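Side-chain contacts in hypothetical protein YCHN (Escherichia coli, PDB 1JX7), which is of unknown function but assembles as a homohexamer, a dimer of trimers, and belongs to the DsrE/DsrF-like family: residues Glu16-Ser21 and Ser43-Ala48; Arg23-Leu28 and Leu35-Phe40. One frame throughout, in Å; residues are numbered along the deposited sequence.

Interaction 1: residues Glu16-Ser21 and Ser43-Ala48; sequences ESLFNS and SDAVTA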
# COMPACT_ATOMS: atom_id res chain seq x y z
N GLU A 16 8.07 -0.39 -5.21
CA GLU A 16 9.02 0.41 -5.97
C GLU A 16 9.93 1.08 -4.94
O GLU A 16 11.10 1.38 -5.22
CB GLU A 16 8.26 1.47 -6.77
CG GLU A 16 9.13 2.24 -7.74
CD GLU A 16 8.77 1.95 -9.18
OE1 GLU A 16 8.29 2.88 -9.87
OE2 GLU A 16 8.97 0.79 -9.61
N SER A 17 9.39 1.31 -3.76
CA SER A 17 10.10 1.96 -2.68
C SER A 17 11.46 1.35 -2.38
O SER A 17 12.44 2.07 -2.23
CB SER A 17 9.22 1.96 -1.42
OG SER A 17 8.64 0.68 -1.23
N LEU A 18 11.53 0.03 -2.29
CA LEU A 18 12.79 -0.64 -2.00
C LEU A 18 13.78 -0.36 -3.12
O LEU A 18 14.93 0.01 -2.87
CB LEU A 18 12.56 -2.14 -1.88
CG LEU A 18 13.61 -2.96 -1.15
CD1 LEU A 18 13.35 -4.43 -1.44
CD2 LEU A 18 15.02 -2.58 -1.60
N PHE A 19 13.33 -0.53 -4.36
CA PHE A 19 14.16 -0.30 -5.52
C PHE A 19 14.70 1.13 -5.50
O PHE A 19 15.89 1.35 -5.76
CB PHE A 19 13.34 -0.51 -6.80
CG PHE A 19 14.04 -0.08 -8.06
CD1 PHE A 19 15.29 -0.60 -8.40
CD2 PHE A 19 13.47 0.87 -8.90
CE1 PHE A 19 15.95 -0.20 -9.56
CE2 PHE A 19 14.11 1.28 -10.06
CZ PHE A 19 15.36 0.75 -10.39
N ASN A 20 13.85 2.09 -5.17
CA ASN A 20 14.28 3.48 -5.12
C ASN A 20 15.32 3.73 -4.02
O ASN A 20 16.23 4.53 -4.21
CB ASN A 20 13.08 4.42 -4.92
CG ASN A 20 12.28 4.61 -6.19
OD1 ASN A 20 12.83 4.52 -7.30
ND2 ASN A 20 11.00 4.90 -6.04
N SER A 21 15.16 3.06 -2.89
CA SER A 21 16.08 3.22 -1.78
C SER A 21 17.48 2.87 -2.20
O SER A 21 18.41 3.60 -1.92
CB SER A 21 15.68 2.31 -0.62
OG SER A 21 14.63 2.89 0.10
N SER A 43 10.87 -5.28 8.25
CA SER A 43 9.75 -6.01 7.75
C SER A 43 9.97 -6.72 6.42
O SER A 43 10.95 -7.45 6.28
CB SER A 43 8.54 -5.09 7.63
OG SER A 43 8.77 -4.09 6.65
N ASP A 44 9.11 -6.51 5.43
CA ASP A 44 9.21 -6.98 4.05
C ASP A 44 10.50 -6.84 3.22
O ASP A 44 10.84 -7.77 2.47
CB ASP A 44 8.08 -6.44 3.22
CG ASP A 44 6.73 -6.73 3.82
OD1 ASP A 44 5.72 -6.37 3.19
OD2 ASP A 44 6.69 -7.31 4.93
N ALA A 45 11.21 -5.73 3.35
CA ALA A 45 12.44 -5.50 2.59
C ALA A 45 13.52 -6.51 2.95
O ALA A 45 14.59 -6.53 2.36
CB ALA A 45 12.97 -4.06 2.82
N VAL A 46 13.22 -7.36 3.92
CA VAL A 46 14.17 -8.34 4.42
C VAL A 46 14.41 -9.54 3.52
O VAL A 46 15.48 -10.15 3.56
CB VAL A 46 13.74 -8.79 5.83
CG1 VAL A 46 14.33 -10.14 6.16
CG2 VAL A 46 14.21 -7.76 6.85
N THR A 47 13.41 -9.90 2.71
CA THR A 47 13.56 -11.04 1.81
C THR A 47 14.52 -10.66 0.69
O THR A 47 15.06 -11.54 0.00
CB THR A 47 12.18 -11.50 1.23
OG1 THR A 47 11.60 -10.45 0.45
CG2 THR A 47 11.22 -11.87 2.33
N ALA A 48 14.75 -9.36 0.53
CA ALA A 48 15.66 -8.83 -0.48
C ALA A 48 17.10 -9.33 -0.29
O ALA A 48 17.95 -9.22 -1.18
CB ALA A 48 15.65 -7.32 -0.42
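Leu18 meets Ala45 and Ala48 through an almost fully extended side chain: CG lies anti to the backbone N (chi1 -161°) and CD1 runs on anti to CA (chi2 -167°). That double extension carries the branch away from the first turn of helix 17-31 and across to the 3-10 turn that begins at Asp44. The leucine does all the reaching from its side. Its branch point rests on the first alanine, CG of Leu18 being 4.2 Å from CB of Ala45, while the CD1 methyl carries on to the second, 3.8 Å from CB of Ala48. Ala45 and Ala48 are three residues apart, about one turn of a 3-10 helix, and both turn their methyl groups to the leucine; Val46 points the other way, onto Cys81 and Thr82 of helix 79-84. The main chains still stand well apart, with CA of Leu18 6.7 Å from CA of Ala45. Pro12, from the loop after strand 3-8, touches both Leu18 and Ala48, and Ile61 adds to the packing on Ala48. Polar side chains of both segments have other partners: Asp44 forms a salt bridge with Arg85, and Glu16 and Asn20 hydrogen-bond to Ser43 of the second subunit. Between the segments themselves there is no hydrogen bond or salt bridge, and about 95 Å² of surface is buried in all. Such a contact is purely apolar and consists of one branched side chain set against two small methyl groups, with no directional bonding.

Interaction 2: residues Arg23-Leu28 and Leu35-Phe40; sequences RLAIAL and LDLRLF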
# COMPACT_ATOMS: atom_id res chain seq x y z
N ARG A 23 18.61 2.59 -5.34
CA ARG A 23 19.05 3.43 -6.44
C ARG A 23 19.62 4.72 -5.87
O ARG A 23 20.64 5.20 -6.33
CB ARG A 23 17.88 3.72 -7.39
CG ARG A 23 18.32 4.23 -8.73
CD ARG A 23 17.17 4.30 -9.71
NE ARG A 23 16.13 5.26 -9.32
CZ ARG A 23 15.05 5.53 -10.04
NH1 ARG A 23 14.87 4.90 -11.20
NH2 ARG A 23 14.16 6.41 -9.63
N LEU A 24 18.97 5.26 -4.83
CA LEU A 24 19.42 6.49 -4.19
C LEU A 24 20.70 6.21 -3.41
O LEU A 24 21.61 7.05 -3.36
CB LEU A 24 18.34 6.99 -3.22
CG LEU A 24 18.35 8.48 -2.85
CD1 LEU A 24 17.37 8.72 -1.71
CD2 LEU A 24 19.71 8.93 -2.42
N ALA A 25 20.78 5.03 -2.81
CA ALA A 25 21.94 4.62 -2.03
C ALA A 25 23.20 4.53 -2.88
O ALA A 25 24.26 5.04 -2.51
CB ALA A 25 21.67 3.28 -1.36
N ILE A 26 23.09 3.87 -4.03
CA ILE A 26 24.22 3.71 -4.94
C ILE A 26 24.61 5.10 -5.43
O ILE A 26 25.79 5.37 -5.69
CB ILE A 26 23.83 2.81 -6.14
CG1 ILE A 26 23.40 1.41 -5.64
CG2 ILE A 26 24.98 2.72 -7.10
CD1 ILE A 26 22.83 0.46 -6.72
N ALA A 27 23.62 5.98 -5.55
CA ALA A 27 23.84 7.33 -6.04
C ALA A 27 24.56 8.18 -5.01
O ALA A 27 25.43 8.99 -5.36
CB ALA A 27 22.52 7.98 -6.40
N LEU A 28 24.21 8.03 -3.74
CA LEU A 28 24.85 8.81 -2.70
C LEU A 28 26.33 8.50 -2.66
O LEU A 28 27.17 9.39 -2.54
CB LEU A 28 24.20 8.51 -1.35
CG LEU A 28 22.77 9.06 -1.27
CD1 LEU A 28 22.06 8.55 -0.03
CD2 LEU A 28 22.82 10.58 -1.30
N LEU A 35 31.42 8.47 1.57
CA LEU A 35 30.19 8.66 2.34
C LEU A 35 29.88 7.48 3.25
O LEU A 35 29.70 6.35 2.77
CB LEU A 35 29.02 8.91 1.36
CG LEU A 35 27.57 9.13 1.78
CD1 LEU A 35 26.89 7.79 1.93
CD2 LEU A 35 27.49 9.93 3.06
N ASP A 36 29.86 7.73 4.56
CA ASP A 36 29.55 6.70 5.56
C ASP A 36 28.05 6.41 5.42
O ASP A 36 27.21 7.13 5.96
CB ASP A 36 29.86 7.23 6.97
CG ASP A 36 29.35 6.30 8.08
OD1 ASP A 36 28.14 6.00 8.09
OD2 ASP A 36 30.15 5.89 8.95
N LEU A 37 27.74 5.35 4.68
CA LEU A 37 26.35 4.98 4.41
C LEU A 37 26.02 3.64 5.03
O LEU A 37 26.77 2.67 4.87
CB LEU A 37 26.15 4.91 2.89
CG LEU A 37 24.75 4.85 2.29
CD1 LEU A 37 24.89 4.54 0.80
CD2 LEU A 37 23.91 3.78 2.96
N ARG A 38 24.89 3.58 5.73
CA ARG A 38 24.43 2.36 6.38
C ARG A 38 23.00 2.10 5.91
O ARG A 38 22.18 3.03 5.86
CB ARG A 38 24.45 2.52 7.89
CG ARG A 38 25.83 2.57 8.52
CD ARG A 38 25.64 2.82 10.00
NE ARG A 38 26.70 2.26 10.82
CZ ARG A 38 27.88 2.84 11.01
NH1 ARG A 38 28.15 3.99 10.43
NH2 ARG A 38 28.78 2.25 11.80
N LEU A 39 22.71 0.84 5.60
CA LEU A 39 21.39 0.42 5.12
C LEU A 39 20.74 -0.58 6.05
O LEU A 39 21.29 -1.63 6.33
CB LEU A 39 21.53 -0.23 3.74
CG LEU A 39 20.80 0.31 2.51
CD1 LEU A 39 19.29 0.17 2.70
CD2 LEU A 39 21.20 1.77 2.28
N PHE A 40 19.55 -0.25 6.52
CA PHE A 40 18.84 -1.16 7.39
C PHE A 40 17.58 -1.58 6.66
O PHE A 40 16.96 -0.76 5.99
CB PHE A 40 18.48 -0.47 8.71
CG PHE A 40 18.04 -1.42 9.79
CD1 PHE A 40 16.71 -1.83 9.88
CD2 PHE A 40 18.98 -1.97 10.65
CE1 PHE A 40 16.32 -2.77 10.82
CE2 PHE A 40 18.59 -2.92 11.60
CZ PHE A 40 17.26 -3.32 11.68
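Ala25 presents its methyl group to two leucines of the strand at once. CB of Ala25 lies 4.1 Å from CD1 of Leu37 and 4.0 Å from CD2 of Leu39, so the single small group on the helix is met by one methyl from each of two successive inward-facing strand residues. Leu37 comes in extended, with CG anti to the backbone N (chi1 -166°), which brings CD1 alongside the alanine methyl and against the backbone carbonyl, 3.4 Å from O of Ala25. One helical turn on, Leu28 is met nearer its root: CB of Leu28 is 4.3 Å from CD1 of Leu35, just before the strand begins. Leu28 thus faces Leu35 while Ala25 faces Leu37, so helix and strand run in opposite senses.

Leu35, Leu37 and Leu39 alternate with Asp36, Arg38 and Phe40, which belong to the other face of the sheet. On that face Arg38 NH1 makes a salt bridge to Asp36 OD1 at 3.1 Å, though its hydrogen-bond geometry is weak, and the guanidinium also has a cation-pi contact with Trp107. On the helix face, Ile6 of strand 3-8 touches both Ala25 and Leu39, and Leu68 of helix 61-70 reaches Ala25. The side of the helix carrying Leu24 and Ala27 packs on Leu101 and Ala105 of the second subunit.

About 181 Å² is buried without a hydrogen bond between the segments, largely through apolar side chains. Strands 3-8 and 36-41 lie side by side and parallel, joined through helix 17-31, which packs on alternate residues of the second: a beta-alpha-beta unit.

From the N terminus the chain lays down strand 3-8 and enters helix 17-31, which serves both contacts. Its first turn takes part in interaction 1 and its middle in interaction 2, whose centre is about 14 Å from that of the first. After the helix the chain turns back, and strand 36-41 closes the shorter loop, interaction 2. Only beyond that strand does segment 43-48 return to the start of the helix and close the longer one, so interaction 2 is nested within interaction 1. Together they join the helix to strand 36-41 of the sheet and to the turn that follows it. Residues of both pairs of segments also touch the second subunit.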